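Local coordinates for protein esterase (Alcaligenes sp., PDB 1QLW) that acts as a bacterial carboxylic ester hydrolase of the alpha/beta hydrolase fold, probably cleaving esters with a serine nucleophile, at residues 5-9 with 307-311; 82-88 with 300-306; 250-254 with 294-300. One frame throughout, in Å; residues are numbered along the deposited sequence.

Contact 1 of 3, residues 5-9 with 307-311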
ATOM      1  N   VAL A   5       2.396  16.377 -27.133  1.00 70.08           N
ATOM      2  CA  VAL A   5       1.362  15.746 -26.318  1.00 70.43           C
ATOM      3  C   VAL A   5       0.858  14.480 -26.995  1.00 67.68           C
ATOM      4  O   VAL A   5       0.240  14.523 -28.057  1.00 68.01           O
ATOM      5  CB  VAL A   5       0.198  16.707 -26.036  1.00 72.38           C
ATOM      6  CG1 VAL A   5      -0.850  16.068 -25.139  1.00 72.14           C
ATOM      7  CG2 VAL A   5       0.711  18.003 -25.423  1.00 72.18           C
ATOM      8  N   PRO A   6       1.146  13.336 -26.388  1.00 63.94           N
ATOM      9  CA  PRO A   6       0.743  12.051 -26.917  1.00 60.55           C
ATOM     10  C   PRO A   6      -0.725  11.753 -26.661  1.00 54.38           C
ATOM     11  O   PRO A   6      -1.300  12.223 -25.677  1.00 52.91           O
ATOM     12  CB  PRO A   6       1.623  11.062 -26.154  1.00 61.25           C
ATOM     13  CG  PRO A   6       1.811  11.715 -24.826  1.00 63.13           C
ATOM     14  CD  PRO A   6       1.886  13.191 -25.109  1.00 63.81           C
ATOM     15  N   LYS A   7      -1.318  10.973 -27.563  1.00 48.77           N
ATOM     16  CA  LYS A   7      -2.692  10.528 -27.303  1.00 42.71           C
ATOM     17  C   LYS A   7      -2.584   9.482 -26.190  1.00 39.27           C
ATOM     18  O   LYS A   7      -1.565   8.795 -26.099  1.00 38.33           O
ATOM     19  CB  LYS A   7      -3.338   9.934 -28.535  1.00 43.24           C
ATOM     20  N   THR A   8      -3.575   9.447 -25.317  1.00 34.31           N
ATOM     21  CA  THR A   8      -3.568   8.423 -24.264  1.00 31.58           C
ATOM     22  C   THR A   8      -3.760   7.058 -24.906  1.00 29.29           C
ATOM     23  O   THR A   8      -4.705   6.852 -25.676  1.00 29.52           O
ATOM     24  CB  THR A   8      -4.723   8.661 -23.275  1.00 32.34           C
ATOM     25  OG1 THR A   8      -4.620   9.997 -22.767  1.00 33.29           O
ATOM     26  CG2 THR A   8      -4.654   7.654 -22.139  1.00 32.51           C
ATOM     27  N   PRO A   9      -2.867   6.121 -24.621  1.00 28.02           N
ATOM     28  CA  PRO A   9      -2.979   4.795 -25.221  1.00 28.65           C
ATOM     29  C   PRO A   9      -4.309   4.157 -24.860  1.00 28.34           C
ATOM     30  O   PRO A   9      -4.715   4.201 -23.700  1.00 30.12           O
ATOM     31  CB  PRO A   9      -1.806   4.024 -24.660  1.00 29.63           C
ATOM     32  CG  PRO A   9      -0.899   5.018 -24.040  1.00 29.18           C
ATOM     33  CD  PRO A   9      -1.696   6.249 -23.732  1.00 28.62           C
ATOM     34  N   LEU A 307       1.441  12.836 -19.507  1.00 14.05           N
ATOM     35  CA  LEU A 307       2.021  11.928 -20.502  1.00 14.67           C
ATOM     36  C   LEU A 307       3.004  12.657 -21.409  1.00 14.75           C
ATOM     37  O   LEU A 307       3.955  12.035 -21.901  1.00 16.50           O
ATOM     38  CB  LEU A 307       0.936  11.201 -21.293  1.00 17.07           C
ATOM     39  CG  LEU A 307      -0.095  10.461 -20.432  1.00 17.16           C
ATOM     40  CD1 LEU A 307      -0.988   9.607 -21.312  1.00 19.93           C
ATOM     41  CD2 LEU A 307       0.564   9.598 -19.366  1.00 17.94           C
ATOM     42  N   GLN A 308       2.808  13.962 -21.629  1.00 15.31           N
ATOM     43  CA  GLN A 308       3.782  14.777 -22.340  1.00 16.12           C
ATOM     44  C   GLN A 308       5.098  14.785 -21.545  1.00 15.87           C
ATOM     45  O   GLN A 308       6.194  14.643 -22.096  1.00 16.89           O
ATOM     46  CB  GLN A 308       3.264  16.199 -22.499  1.00 17.48           C
ATOM     47  CG  GLN A 308       4.198  17.139 -23.234  1.00 19.39           C
ATOM     48  CD  GLN A 308       3.708  18.555 -23.341  1.00 20.02           C
ATOM     49  OE1 GLN A 308       3.978  19.231 -24.356  1.00 23.67           O
ATOM     50  NE2 GLN A 308       3.022  19.054 -22.346  1.00 18.91           N
ATOM     51  N   VAL A 309       4.994  14.979 -20.225  1.00 15.34           N
ATOM     52  CA  VAL A 309       6.179  14.980 -19.362  1.00 15.34           C
ATOM     53  C   VAL A 309       6.815  13.601 -19.367  1.00 14.99           C
ATOM     54  O   VAL A 309       8.045  13.448 -19.486  1.00 16.04           O
ATOM     55  CB  VAL A 309       5.837  15.464 -17.953  1.00 15.49           C
ATOM     56  CG1 VAL A 309       7.075  15.398 -17.063  1.00 17.06           C
ATOM     57  CG2 VAL A 309       5.249  16.868 -17.975  1.00 16.98           C
ATOM     58  N   ALA A 310       5.995  12.555 -19.259  1.00 14.78           N
ATOM     59  CA  ALA A 310       6.532  11.194 -19.292  1.00 15.49           C
ATOM     60  C   ALA A 310       7.303  10.928 -20.584  1.00 15.67           C
ATOM     61  O   ALA A 310       8.369  10.296 -20.552  1.00 15.65           O
ATOM     62  CB  ALA A 310       5.426  10.163 -19.133  1.00 15.67           C
ATOM     63  N   ASP A 311       6.781  11.375 -21.730  1.00 15.78           N
ATOM     64  CA  ASP A 311       7.482  11.150 -22.986  1.00 17.02           C
ATOM     65  C   ASP A 311       8.850  11.800 -22.998  1.00 16.26           C
ATOM     66  O   ASP A 311       9.795  11.231 -23.531  1.00 17.12           O
ATOM     67  CB  ASP A 311       6.658  11.661 -24.166  1.00 19.43           C
ATOM     68  CG  ASP A 311       5.567  10.705 -24.575  1.00 21.45           C
ATOM     69  OD1 ASP A 311       5.502   9.577 -24.051  1.00 22.47           O
ATOM     70  OD2 ASP A 311       4.767  11.087 -25.453  1.00 25.94           O
TER
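The pyrrolidine ring of Pro6 and the carboxylate of Asp311 meet obliquely: OD2 of Asp311 lies off one face of the ring, over its rim, 3.1 Å from Pro6 CG, and that carbon stands well above the carboxylate plane. Off the other face comes the aliphatic CB of Leu307, 3.7 Å from Pro6 CG, while the carbonyl oxygen of Leu307 lies at the ring edge, 3.6 Å from the same carbon. Pro6 CD approaches the backbone N of Gln308 at 3.7 Å, so the ring rests on the first turn of helix 306-319. With CG beside its backbone N (chi1 -54°) and the branch extended beyond, Leu307 brings CD1 crosswise to Thr8 OG1 at 3.9 Å and on to the ring of Pro9. Val5, the first modelled residue and poorly ordered, lays its CG2 methyl against the extended side chain of Gln308. Shortening Pro6 to an alanine would probably open a gap between Asp311 and Leu307 and leave the chain end freer to swing off the helix. OD1 of Asp311 is hydrogen-bonded to Tyr91 of helix 88-94, whose side chain also touches Pro6, Pro9 and Leu307. Proline suits this place because it brings no N-H needing a partner: its C-H groups pack against Leu307 and the Asp311 oxygen, and with no hydrogen bond between the segments, they hold together by van der Waals fit.

Contact 2 of 3, residues 82-88 with 300-306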
ATOM      1  N   PRO A  82      -5.376  11.558  -9.476  1.00 12.35           N
ATOM      2  CA  PRO A  82      -6.531  11.907  -8.638  1.00 13.23           C
ATOM      3  C   PRO A  82      -7.815  12.105  -9.410  1.00 13.52           C
ATOM      4  O   PRO A  82      -8.905  11.811  -8.896  1.00 15.05           O
ATOM      5  CB  PRO A  82      -6.073  13.183  -7.925  1.00 14.26           C
ATOM      6  CG  PRO A  82      -4.590  12.999  -7.796  1.00 13.36           C
ATOM      7  CD  PRO A  82      -4.169  12.328  -9.079  1.00 14.01           C
ATOM      8  N   ASP A  83      -7.748  12.594 -10.651  1.00 13.97           N
ATOM      9  CA  ASP A  83      -8.897  12.806 -11.506  1.00 14.66           C
ATOM     10  C   ASP A  83      -9.201  11.643 -12.433  1.00 15.41           C
ATOM     11  O   ASP A  83     -10.033  11.787 -13.339  1.00 18.48           O
ATOM     12  CB  ASP A  83      -8.791  14.111 -12.285  1.00 15.43           C
ATOM     13  CG  ASP A  83      -7.627  14.145 -13.250  1.00 15.29           C
ATOM     14  OD1 ASP A  83      -6.523  13.672 -12.905  1.00 14.83           O
ATOM     15  OD2 ASP A  83      -7.822  14.671 -14.368  1.00 18.53           O
ATOM     16  N   GLY A  84      -8.586  10.489 -12.221  1.00 13.54           N
ATOM     17  CA  GLY A  84      -8.986   9.271 -12.898  1.00 13.84           C
ATOM     18  C   GLY A  84      -8.254   8.922 -14.166  1.00 13.97           C
ATOM     19  O   GLY A  84      -8.681   7.990 -14.865  1.00 16.18           O
ATOM     20  N   ARG A  85      -7.176   9.606 -14.496  1.00 12.94           N
ATOM     21  CA  ARG A  85      -6.450   9.362 -15.726  1.00 13.11           C
ATOM     22  C   ARG A  85      -5.299   8.383 -15.497  1.00 12.86           C
ATOM     23  O   ARG A  85      -4.849   8.106 -14.392  1.00 12.98           O
ATOM     24  CB  ARG A  85      -5.910  10.685 -16.284  1.00 13.52           C
ATOM     25  CG  ARG A  85      -7.010  11.607 -16.786  1.00 14.10           C
ATOM     26  CD  ARG A  85      -6.439  12.918 -17.302  1.00 14.73           C
ATOM     27  NE  ARG A  85      -5.939  13.725 -16.184  1.00 15.18           N
ATOM     28  CZ  ARG A  85      -4.659  13.897 -15.886  1.00 15.23           C
ATOM     29  NH1 ARG A  85      -3.670  13.510 -16.676  1.00 16.81           N
ATOM     30  NH2 ARG A  85      -4.383  14.543 -14.757  1.00 16.00           N
ATOM     31  N   MET A  86      -4.770   7.901 -16.610  1.00 13.75           N
ATOM     32  CA  MET A  86      -3.617   7.017 -16.601  1.00 13.94           C
ATOM     33  C   MET A  86      -2.427   7.713 -15.930  1.00 14.09           C
ATOM     34  O   MET A  86      -2.100   8.872 -16.211  1.00 15.69           O
ATOM     35  CB  MET A  86      -3.252   6.687 -18.061  1.00 15.71           C
ATOM     36  CG  MET A  86      -2.204   5.597 -18.169  1.00 17.53           C
ATOM     37  SD  MET A  86      -1.781   5.226 -19.877  1.00 18.41           S
ATOM     38  CE  MET A  86      -3.342   4.569 -20.475  1.00 20.67           C
ATOM     39  N   GLY A  87      -1.791   6.975 -15.048  1.00 15.80           N
ATOM     40  CA  GLY A  87      -0.592   7.462 -14.372  1.00 17.71           C
ATOM     41  C   GLY A  87       0.659   6.954 -15.091  1.00 16.37           C
ATOM     42  O   GLY A  87       0.627   6.203 -16.066  1.00 18.19           O
ATOM     43  N   TRP A  88       1.801   7.350 -14.521  1.00 15.32           N
ATOM     44  CA  TRP A  88       3.069   6.964 -15.107  1.00 15.77           C
ATOM     45  C   TRP A  88       3.340   5.479 -14.976  1.00 16.06           C
ATOM     46  O   TRP A  88       3.989   4.911 -15.866  1.00 17.57           O
ATOM     47  CB  TRP A  88       4.231   7.749 -14.518  1.00 15.46           C
ATOM     48  CG  TRP A  88       4.349   9.165 -14.987  1.00 15.88           C
ATOM     49  CD1 TRP A  88       3.508   9.876 -15.795  1.00 16.57           C
ATOM     50  CD2 TRP A  88       5.402  10.064 -14.634  1.00 15.43           C
ATOM     51  NE1 TRP A  88       3.969  11.156 -15.969  1.00 17.47           N
ATOM     52  CE2 TRP A  88       5.153  11.291 -15.278  1.00 16.23           C
ATOM     53  CE3 TRP A  88       6.562   9.949 -13.850  1.00 14.83           C
ATOM     54  CZ2 TRP A  88       5.981  12.401 -15.138  1.00 17.22           C
ATOM     55  CZ3 TRP A  88       7.378  11.063 -13.722  1.00 15.65           C
ATOM     56  CH2 TRP A  88       7.085  12.272 -14.363  1.00 16.53           C
ATOM     57  N   MET A 300       3.887  16.672 -11.000  1.00 12.98           N
ATOM     58  CA  MET A 300       3.800  16.688 -12.466  1.00 13.28           C
ATOM     59  C   MET A 300       3.427  15.331 -13.055  1.00 13.01           C
ATOM     60  O   MET A 300       2.901  15.270 -14.168  1.00 13.88           O
ATOM     61  CB  MET A 300       5.076  17.238 -13.078  1.00 14.12           C
ATOM     62  CG  MET A 300       6.278  16.336 -12.856  1.00 14.43           C
ATOM     63  SD  MET A 300       7.781  17.033 -13.604  1.00 15.42           S
ATOM     64  CE  MET A 300       8.040  18.429 -12.493  1.00 18.23           C
ATOM     65  N   MET A 301       3.689  14.238 -12.338  1.00 12.07           N
ATOM     66  CA  MET A 301       3.268  12.911 -12.763  1.00 12.43           C
ATOM     67  C   MET A 301       1.754  12.737 -12.709  1.00 12.20           C
ATOM     68  O   MET A 301       1.217  11.792 -13.290  1.00 12.97           O
ATOM     69  CB  MET A 301       3.960  11.808 -11.968  1.00 12.34           C
ATOM     70  CG  MET A 301       3.557  11.650 -10.512  1.00 12.88           C
ATOM     71  SD  MET A 301       3.937  13.038  -9.413  1.00 13.51           S
ATOM     72  CE  MET A 301       5.745  12.913  -9.413  1.00 18.14           C
ATOM     73  N   GLN A 302       1.040  13.651 -12.052  1.00 11.65           N
ATOM     74  CA  GLN A 302      -0.407  13.649 -11.944  1.00 12.24           C
ATOM     75  C   GLN A 302      -1.071  14.780 -12.742  1.00 12.19           C
ATOM     76  O   GLN A 302      -2.305  14.849 -12.810  1.00 13.47           O
ATOM     77  CB  GLN A 302      -0.851  13.792 -10.477  1.00 12.34           C
ATOM     78  CG  GLN A 302      -0.386  12.616  -9.625  1.00 12.15           C
ATOM     79  CD  GLN A 302      -0.745  12.749  -8.164  1.00 12.52           C
ATOM     80  OE1 GLN A 302      -1.326  13.740  -7.734  1.00 14.53           O
ATOM     81  NE2 GLN A 302      -0.363  11.719  -7.413  1.00 12.93           N
ATOM     82  N   ASP A 303      -0.270  15.676 -13.303  1.00 12.31           N
ATOM     83  CA  ASP A 303      -0.760  16.844 -14.006  1.00 12.90           C
ATOM     84  C   ASP A 303      -1.500  16.455 -15.278  1.00 12.81           C
ATOM     85  O   ASP A 303      -1.407  15.329 -15.780  1.00 13.35           O
ATOM     86  CB  ASP A 303       0.412  17.789 -14.285  1.00 13.03           C
ATOM     87  CG  ASP A 303       0.856  18.684 -13.135  1.00 12.81           C
ATOM     88  OD1 ASP A 303       0.168  18.739 -12.106  1.00 14.17           O
ATOM     89  OD2 ASP A 303       1.926  19.317 -13.329  1.00 14.00           O
ATOM     90  N   ARG A 304      -2.244  17.409 -15.853  1.00 14.00           N
ATOM     91  CA  ARG A 304      -3.051  17.141 -17.035  1.00 15.00           C
ATOM     92  C   ARG A 304      -2.204  16.770 -18.245  1.00 15.39           C
ATOM     93  O   ARG A 304      -2.674  16.062 -19.133  1.00 18.49           O
ATOM     94  CB  ARG A 304      -3.970  18.327 -17.313  1.00 17.30           C
ATOM     95  CG  ARG A 304      -5.073  18.478 -16.275  1.00 20.88           C
ATOM     96  CD  ARG A 304      -6.016  19.630 -16.616  1.00 27.78           C
ATOM     97  NE  ARG A 304      -5.361  20.922 -16.656  1.00 32.67           N
ATOM     98  CZ  ARG A 304      -4.934  21.615 -17.699  1.00 35.57           C
ATOM     99  NH1 ARG A 304      -5.091  21.177 -18.942  1.00 36.66           N
ATOM    100  NH2 ARG A 304      -4.365  22.794 -17.489  1.00 36.70           N
ATOM    101  N   ASN A 305      -0.979  17.273 -18.324  1.00 14.61           N
ATOM    102  CA  ASN A 305      -0.041  16.945 -19.386  1.00 14.84           C
ATOM    103  C   ASN A 305       0.985  15.930 -18.869  1.00 13.87           C
ATOM    104  O   ASN A 305       2.092  15.853 -19.407  1.00 14.71           O
ATOM    105  CB  ASN A 305       0.655  18.204 -19.916  1.00 15.40           C
ATOM    106  CG  ASN A 305       1.592  18.775 -18.887  1.00 15.50           C
ATOM    107  OD1 ASN A 305       1.418  18.578 -17.681  1.00 16.35           O
ATOM    108  ND2 ASN A 305       2.619  19.493 -19.314  1.00 17.68           N
ATOM    109  N   ASN A 306       0.584  15.044 -17.948  1.00 13.80           N
ATOM    110  CA  ASN A 306       1.548  14.101 -17.398  1.00 13.53           C
ATOM    111  C   ASN A 306       2.141  13.185 -18.440  1.00 13.62           C
ATOM    112  O   ASN A 306       3.289  12.746 -18.229  1.00 14.70           O
ATOM    113  CB  ASN A 306       0.967  13.326 -16.225  1.00 13.41           C
ATOM    114  CG  ASN A 306      -0.130  12.346 -16.564  1.00 13.43           C
ATOM    115  OD1 ASN A 306      -0.861  12.519 -17.538  1.00 14.45           O
ATOM    116  ND2 ASN A 306      -0.260  11.311 -15.729  1.00 14.31           N
TER
HETATM  117  O   HOH W   1      -3.932  13.205 -19.710  1.00 43.93           O
HETATM  118  O   HOH W   2      -2.870  10.676 -18.145  1.00 19.85           O
HETATM  119  O   HOH W   3       1.749   9.162 -12.443  1.00 13.83           O
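Trp88 lies with the centre of its six-membered ring beneath Met301 CB, a CH-pi contact of 3.5 Å to the centroid and 11° off the ring normal. Its NE1 gives a hydrogen bond to Asn306 O at 2.8 Å, from above that carbonyl's plane. This end of the contact is tight and buried, backed by Val309, Ala310 and Ile313 of helix 306-319; a single water joins Trp88 N to Met301 O. Beside it Asn306 is pinned through both amide hydrogens: ND2 reaches Met86 O at 3.1 Å, in the carbonyl plane and almost straight (166°), and also Met301 O at 2.9 Å. With CG between its backbone N and carbonyl carbon (chi1 69°), Asn306 turns this amide toward segment 82-88. Asparagine suits because its NH2 offers one hydrogen to a backbone carbonyl of each segment, while OD1 takes a water shared with Met86 O and a weak bond from Arg85 NH1. Pro82 packs on the Gln302 amide; OE1 there is buried without a partner, whereas NE2 is bonded to Thr77 O. The more open rim rests on Arg85. Its NE donates in the guanidinium plane to Asp83 OD2 at 2.8 Å, a salt bridge that fixes the rotation of the group, and Asp83 is held in turn by Thr81. So aligned, Arg85 NH2 reaches Gln302 O at 2.9 Å and NH1 reaches Asp303 O at 3.0 Å. Arg304 CA lies over one face, near its rim, and a water links Arg85 NH1 to Arg304 O. In the alpha/beta hydrolase fold, these are loops leading from central strands into flanking helices, here 88-94 and 306-319, each entered at an N-cap residue, Gly87 and Asn305.

Contact 3 of 3, residues 250-254 with 294-300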
ATOM      1  N   VAL A 250      17.456  15.494 -13.998  1.00 13.87           N
ATOM      2  CA  VAL A 250      16.711  16.158 -12.926  1.00 14.24           C
ATOM      3  C   VAL A 250      15.649  16.997 -13.622  1.00 14.14           C
ATOM      4  O   VAL A 250      15.971  17.753 -14.537  1.00 16.23           O
ATOM      5  CB  VAL A 250      17.626  16.995 -12.021  1.00 15.26           C
ATOM      6  CG1 VAL A 250      16.812  17.804 -11.030  1.00 16.97           C
ATOM      7  CG2 VAL A 250      18.650  16.098 -11.329  1.00 16.84           C
ATOM      8  N   VAL A 251      14.387  16.890 -13.202  1.00 14.08           N
ATOM      9  CA  VAL A 251      13.282  17.549 -13.881  1.00 14.30           C
ATOM     10  C   VAL A 251      12.595  18.540 -12.949  1.00 14.01           C
ATOM     11  O   VAL A 251      12.235  18.191 -11.820  1.00 15.27           O
ATOM     12  CB  VAL A 251      12.231  16.522 -14.366  1.00 14.83           C
ATOM     13  CG1 VAL A 251      11.174  17.223 -15.217  1.00 15.78           C
ATOM     14  CG2 VAL A 251      12.875  15.390 -15.146  1.00 16.88           C
ATOM     15  N   PHE A 252      12.393  19.766 -13.431  1.00 14.28           N
ATOM     16  CA  PHE A 252      11.672  20.794 -12.699  1.00 13.79           C
ATOM     17  C   PHE A 252      10.527  21.358 -13.534  1.00 13.75           C
ATOM     18  O   PHE A 252      10.640  21.510 -14.753  1.00 15.75           O
ATOM     19  CB  PHE A 252      12.557  21.958 -12.225  1.00 15.35           C
ATOM     20  CG  PHE A 252      13.301  21.646 -10.949  1.00 15.29           C
ATOM     21  CD1 PHE A 252      14.487  20.944 -10.924  1.00 14.98           C
ATOM     22  CD2 PHE A 252      12.804  22.114  -9.736  1.00 17.98           C
ATOM     23  CE1 PHE A 252      15.144  20.678  -9.730  1.00 15.29           C
ATOM     24  CE2 PHE A 252      13.444  21.836  -8.541  1.00 18.50           C
ATOM     25  CZ  PHE A 252      14.628  21.123  -8.529  1.00 16.78           C
ATOM     26  N   GLY A 253       9.437  21.674 -12.846  1.00 14.62           N
ATOM     27  CA  GLY A 253       8.265  22.262 -13.426  1.00 14.62           C
ATOM     28  C   GLY A 253       8.248  23.773 -13.454  1.00 14.57           C
ATOM     29  O   GLY A 253       9.269  24.436 -13.670  1.00 16.33           O
ATOM     30  N   ASP A 254       7.059  24.331 -13.256  1.00 14.79           N
ATOM     31  CA  ASP A 254       6.837  25.765 -13.375  1.00 15.06           C
ATOM     32  C   ASP A 254       6.434  26.432 -12.090  1.00 15.01           C
ATOM     33  O   ASP A 254       6.279  25.789 -11.040  1.00 15.19           O
ATOM     34  CB  ASP A 254       5.823  26.004 -14.499  1.00 16.54           C
ATOM     35  CG  ASP A 254       5.931  27.322 -15.229  1.00 17.86           C
ATOM     36  OD1 ASP A 254       6.758  28.190 -14.885  1.00 18.29           O
ATOM     37  OD2 ASP A 254       5.149  27.477 -16.198  1.00 20.11           O
ATOM     38  N   HIS A 294       4.414  24.561 -20.007  1.00 20.07           N
ATOM     39  CA  HIS A 294       4.136  25.501 -18.941  1.00 20.79           C
ATOM     40  C   HIS A 294       3.088  25.017 -17.950  1.00 18.95           C
ATOM     41  O   HIS A 294       2.217  24.217 -18.295  1.00 20.97           O
ATOM     42  CB  HIS A 294       3.610  26.810 -19.578  1.00 23.60           C
ATOM     43  CG  HIS A 294       4.580  27.398 -20.555  1.00 26.82           C
ATOM     44  ND1 HIS A 294       4.556  27.242 -21.916  1.00 29.75           N
ATOM     45  CD2 HIS A 294       5.720  28.074 -20.291  1.00 27.65           C
ATOM     46  CE1 HIS A 294       5.570  27.900 -22.466  1.00 29.84           C
ATOM     47  NE2 HIS A 294       6.319  28.391 -21.495  1.00 29.70           N
ATOM     48  N   GLY A 295       3.184  25.530 -16.731  1.00 18.58           N
ATOM     49  CA  GLY A 295       2.171  25.298 -15.721  1.00 18.71           C
ATOM     50  C   GLY A 295       2.356  24.055 -14.869  1.00 16.20           C
ATOM     51  O   GLY A 295       1.498  23.814 -14.019  1.00 17.45           O
ATOM     52  N   ASN A 296       3.390  23.256 -15.042  1.00 15.17           N
ATOM     53  CA  ASN A 296       3.488  22.035 -14.252  1.00 14.14           C
ATOM     54  C   ASN A 296       3.710  22.339 -12.778  1.00 14.29           C
ATOM     55  O   ASN A 296       4.480  23.204 -12.402  1.00 15.53           O
ATOM     56  CB  ASN A 296       4.569  21.095 -14.775  1.00 14.93           C
ATOM     57  CG  ASN A 296       4.098  20.349 -16.002  1.00 14.77           C
ATOM     58  OD1 ASN A 296       4.435  20.716 -17.131  1.00 16.44           O
ATOM     59  ND2 ASN A 296       3.298  19.305 -15.756  1.00 14.73           N
ATOM     60  N   SER A 297       3.004  21.528 -11.980  1.00 13.72           N
ATOM     61  CA  SER A 297       3.108  21.607 -10.537  1.00 13.46           C
ATOM     62  C   SER A 297       4.216  20.678 -10.052  1.00 12.95           C
ATOM     63  O   SER A 297       4.854  19.946 -10.819  1.00 14.46           O
ATOM     64  CB  SER A 297       1.788  21.192  -9.895  1.00 13.57           C
ATOM     65  OG  SER A 297       1.578  19.783  -9.953  1.00 13.49           O
ATOM     66  N   HIS A 298       4.379  20.631  -8.726  1.00 12.93           N
ATOM     67  CA  HIS A 298       5.300  19.645  -8.160  1.00 13.18           C
ATOM     68  C   HIS A 298       4.835  18.210  -8.403  1.00 13.81           C
ATOM     69  O   HIS A 298       5.645  17.291  -8.456  1.00 15.12           O
ATOM     70  CB  HIS A 298       5.386  19.895  -6.655  1.00 14.06           C
ATOM     71  CG  HIS A 298       6.311  18.996  -5.923  1.00 14.85           C
ATOM     72  ND1 HIS A 298       7.662  18.915  -6.204  1.00 15.79           N
ATOM     73  CD2 HIS A 298       6.097  18.138  -4.899  1.00 18.20           C
ATOM     74  CE1 HIS A 298       8.212  18.029  -5.387  1.00 17.55           C
ATOM     75  NE2 HIS A 298       7.286  17.573  -4.549  1.00 19.32           N
ATOM     76  N   MET A 299       3.524  18.023  -8.526  1.00 12.83           N
ATOM     77  CA  MET A 299       2.924  16.723  -8.768  1.00 12.97           C
ATOM     78  C   MET A 299       2.790  16.472 -10.264  1.00 12.75           C
ATOM     79  O   MET A 299       1.739  16.038 -10.760  1.00 13.77           O
ATOM     80  CB  MET A 299       1.575  16.630  -8.057  1.00 13.38           C
ATOM     81  CG  MET A 299       1.647  16.785  -6.556  1.00 15.02           C
ATOM     82  SD  MET A 299       2.638  15.573  -5.698  1.00 13.83           S
ATOM     83  CE  MET A 299       1.791  14.055  -6.112  1.00 15.23           C
ATOM     84  N   MET A 300       3.887  16.672 -11.000  1.00 12.98           N
ATOM     85  CA  MET A 300       3.800  16.688 -12.466  1.00 13.28           C
ATOM     86  C   MET A 300       3.427  15.331 -13.055  1.00 13.01           C
ATOM     87  O   MET A 300       2.901  15.270 -14.168  1.00 13.88           O
ATOM     88  CB  MET A 300       5.076  17.238 -13.078  1.00 14.12           C
ATOM     89  CG  MET A 300       6.278  16.336 -12.856  1.00 14.43           C
ATOM     90  SD  MET A 300       7.781  17.033 -13.604  1.00 15.42           S
ATOM     91  CE  MET A 300       8.040  18.429 -12.493  1.00 18.23           C
TER
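Gly253 sits so close to segment 294-300 that a side chain has no room: a CB placed on it would come within 2.9 Å of Asn296 O. The space on that side is taken by backbone and by Met300, whose CE rests 3.6 Å from Gly253 N. Next in line, Asp254 makes two nearly straight bonds. Its N donates to Asn296 O at 2.9 Å, and its OD2 accepts from Gly295 N at 2.8 Å (165°) with the anti lone pair. CG of Asp254 runs anti to its backbone N (chi1 -152°), reaching out to that amide. Gly295 itself has a positive phi, which glycine adopts without strain. The contact lies at the C-terminal ends of the alpha/beta hydrolase strands, between strand 248-252 and the loop after strand 283-287. Many members keep the catalytic acid just past the strand equivalent to 248-252, yet Asp254 does not touch His298. Instead Glu230 takes His298 ND1 on OE1 and Gly253 N on OE2, so the glycine helps position it, consistent with a triad of Ser206, His298 and Glu230. The histidine loop is shaped by an ST turn, Met299 N to Ser297 OG at 3.0 Å, and by Asn296 ND2, which is bonded to Asp303 and Asn305. On the strand side, the flexible thioether of Met300 bends at its end, its SD lying 3.8 Å from Val251 CG1.

In the fold
From the N terminus, the chain passes segment 5-9 and runs nearly its full length before helix 306-319 returns to it, so contact 1 closes the widest loop. Within that loop, contact 2 joins the lead-in to helix 88-94 with the lead-in to helix 306-319, and within contact 2 lies contact 3, which joins the end of strand 248-252 to the loop after strand 283-287. The three nest without crossing. Contacts 2 and 3 share Met300 and are stitched by the Asp303–Ser297 and Asn305–Asn296 pairs. Val309 packs on Trp88, Asn296 and Met300, and Met86 on Thr8 and Pro9. Together they bind terminus, helices and the C-terminal end of strand 248-252 beside the probable active-site loop.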